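Local structure of F5/8 type C domain protein (Bacteroides ovatus, 4ZRX) at residues Y8-E13 against A203-I208. The protein is a putative alpha-L-fucosidase that probably hydrolyses terminal fucose from glycans and carries an F5/8 type C domain as well. Residues are numbered along the deposited sequence; the frame is centred on the assembly and turned at random.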
loop_
_atom_site.group_PDB
_atom_site.type_symbol
_atom_site.label_atom_id
_atom_site.label_comp_id
_atom_site.label_asym_id
_atom_site.label_seq_id
_atom_site.Cartn_x
_atom_site.Cartn_y
_atom_site.Cartn_z
ATOM N N TYR A 8 -21.163 19.915 10.167
ATOM C CA TYR A 8 -21.835 18.648 10.400
ATOM C C TYR A 8 -20.800 17.614 10.740
ATOM O O TYR A 8 -19.915 17.323 9.904
ATOM C CB TYR A 8 -22.542 18.204 9.124
ATOM C CG TYR A 8 -23.409 19.280 8.587
ATOM C CD1 TYR A 8 -24.585 19.641 9.278
ATOM C CD2 TYR A 8 -23.087 19.975 7.432
ATOM C CE1 TYR A 8 -25.411 20.636 8.789
ATOM C CE2 TYR A 8 -23.931 21.001 6.963
ATOM C CZ TYR A 8 -25.078 21.307 7.638
ATOM O OH TYR A 8 -25.860 22.348 7.158
ATOM N N VAL A 9 -20.847 17.050 11.934
ATOM C CA VAL A 9 -19.853 16.052 12.334
ATOM C C VAL A 9 -20.238 14.691 11.752
ATOM O O VAL A 9 -21.276 14.156 12.086
ATOM C CB VAL A 9 -19.662 15.986 13.877
ATOM C CG1 VAL A 9 -18.655 14.979 14.254
ATOM C CG2 VAL A 9 -19.242 17.338 14.438
ATOM N N LYS A 10 -19.361 14.149 10.870
ATOM C CA LYS A 10 -19.380 12.747 10.370
ATOM C C LYS A 10 -20.431 12.385 9.358
ATOM O O LYS A 10 -20.174 11.558 8.467
ATOM C CB LYS A 10 -19.357 11.731 11.532
ATOM C CG LYS A 10 -19.031 10.317 11.126
ATOM C CD LYS A 10 -18.906 9.437 12.382
ATOM C CE LYS A 10 -18.956 7.942 12.070
ATOM N NZ LYS A 10 -18.726 7.150 13.326
ATOM N N HIS A 11 -21.615 12.991 9.471
ATOM C CA HIS A 11 -22.719 12.727 8.547
ATOM C C HIS A 11 -23.551 13.958 8.340
ATOM O O HIS A 11 -23.719 14.748 9.278
ATOM C CB HIS A 11 -23.535 11.560 9.124
ATOM C CG HIS A 11 -24.763 11.222 8.362
ATOM N ND1 HIS A 11 -26.013 11.308 8.934
ATOM C CD2 HIS A 11 -24.955 10.772 7.100
ATOM C CE1 HIS A 11 -26.920 10.927 8.051
ATOM N NE2 HIS A 11 -26.308 10.591 6.934
ATOM N N VAL A 12 -24.014 14.146 7.115
ATOM C CA VAL A 12 -25.016 15.142 6.833
ATOM C C VAL A 12 -26.032 14.569 5.861
ATOM O O VAL A 12 -25.679 13.887 4.932
ATOM C CB VAL A 12 -24.375 16.455 6.269
ATOM C CG1 VAL A 12 -23.599 16.234 4.932
ATOM C CG2 VAL A 12 -25.425 17.516 6.070
ATOM N N GLU A 13 -27.315 14.863 6.111
ATOM C CA GLU A 13 -28.422 14.484 5.240
ATOM C C GLU A 13 -28.839 15.718 4.439
ATOM O O GLU A 13 -29.071 16.768 5.031
ATOM C CB GLU A 13 -29.614 14.018 6.101
ATOM C CG GLU A 13 -29.354 12.724 6.853
ATOM C CD GLU A 13 -29.500 12.832 8.385
ATOM O OE1 GLU A 13 -29.088 13.855 9.000
ATOM O OE2 GLU A 13 -29.977 11.850 8.979
ATOM N N ALA A 203 -24.539 -3.282 17.337
ATOM C CA ALA A 203 -24.168 -3.735 18.674
ATOM C C ALA A 203 -22.666 -3.816 18.831
ATOM O O ALA A 203 -22.143 -3.535 19.914
ATOM C CB ALA A 203 -24.842 -5.078 19.023
ATOM N N PHE A 204 -21.959 -4.197 17.762
ATOM C CA PHE A 204 -20.504 -4.243 17.820
ATOM C C PHE A 204 -20.014 -2.828 18.029
ATOM O O PHE A 204 -19.074 -2.567 18.805
ATOM C CB PHE A 204 -19.858 -4.785 16.540
ATOM C CG PHE A 204 -20.327 -6.162 16.091
ATOM C CD1 PHE A 204 -21.084 -7.008 16.912
ATOM C CD2 PHE A 204 -19.938 -6.631 14.838
ATOM C CE1 PHE A 204 -21.494 -8.255 16.460
ATOM C CE2 PHE A 204 -20.341 -7.862 14.369
ATOM C CZ PHE A 204 -21.153 -8.689 15.195
ATOM N N TYR A 205 -20.622 -1.895 17.319
ATOM C CA TYR A 205 -20.213 -0.483 17.475
ATOM C C TYR A 205 -20.482 0.073 18.855
ATOM O O TYR A 205 -19.671 0.824 19.406
ATOM C CB TYR A 205 -20.865 0.403 16.387
ATOM C CG TYR A 205 -20.221 1.792 16.206
ATOM C CD1 TYR A 205 -18.898 2.054 16.572
ATOM C CD2 TYR A 205 -20.957 2.815 15.656
ATOM C CE1 TYR A 205 -18.327 3.337 16.357
ATOM C CE2 TYR A 205 -20.442 4.088 15.496
ATOM C CZ TYR A 205 -19.130 4.340 15.837
ATOM O OH TYR A 205 -18.598 5.602 15.639
ATOM N N GLN A 206 -21.627 -0.287 19.435
ATOM C CA GLN A 206 -21.942 0.169 20.793
ATOM C C GLN A 206 -20.943 -0.363 21.814
ATOM O O GLN A 206 -20.492 0.387 22.680
ATOM C CB GLN A 206 -23.396 -0.158 21.189
ATOM C CG GLN A 206 -24.496 0.429 20.289
ATOM C CD GLN A 206 -24.270 1.876 19.858
ATOM O OE1 GLN A 206 -24.282 2.200 18.642
ATOM N NE2 GLN A 206 -23.999 2.744 20.826
ATOM N N THR A 207 -20.452 -1.594 21.597
ATOM C CA THR A 207 -19.439 -2.161 22.465
ATOM C C THR A 207 -18.174 -1.373 22.403
ATOM O O THR A 207 -17.572 -1.056 23.425
ATOM C CB THR A 207 -19.195 -3.636 22.089
ATOM O OG1 THR A 207 -20.420 -4.357 22.199
ATOM C CG2 THR A 207 -18.149 -4.320 22.979
ATOM N N ILE A 208 -17.742 -1.076 21.176
ATOM C CA ILE A 208 -16.530 -0.327 20.975
ATOM C C ILE A 208 -16.615 1.036 21.650
ATOM O O ILE A 208 -15.726 1.448 22.388
ATOM C CB ILE A 208 -16.242 -0.164 19.437
ATOM C CG1 ILE A 208 -15.920 -1.508 18.812
ATOM C CG2 ILE A 208 -15.186 0.876 19.226
ATOM C CD1 ILE A 208 -15.907 -1.472 17.253
#
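Lys10 and Tyr205 reach toward each other across a wide backbone gap, their CA atoms 15.0 Å apart, the lysine from the turn between strands 8-9 and 11-13 and the tyrosine from helix 201-211. The lysine runs fully extended, and its CG, anti to the backbone N (chi1 -165°), starts the chain in the direction of the helix; the tyrosine comes from the opposite direction with a rigid ring that carries its hydroxyl far from the helix. The meeting is confined to their ends: Lys10 NZ lies 2.8 Å from Tyr205 OH and comes at the ring obliquely. Although close, the NZ and OH atoms are poorly angled for a hydrogen bond. The ammonium group instead makes salt bridges to Asp222 and Asp223, two loop residues that the Tyr205 side chain also touches, so the carboxylates probably fix where the lysine ends. Just 61 Å² is buried, and neither residue is fully enclosed, which suits a charged amine and a phenol. Nearer the helix, Tyr205 and Ile208 rest on Met217 of strand 216-219, the packing of helix on strand expected of the TIM-barrel fold in this family; through Asp222 and Asp223 the lysine ties the N-terminal turn to a loop beside helix 201-211 on the barrel's outside.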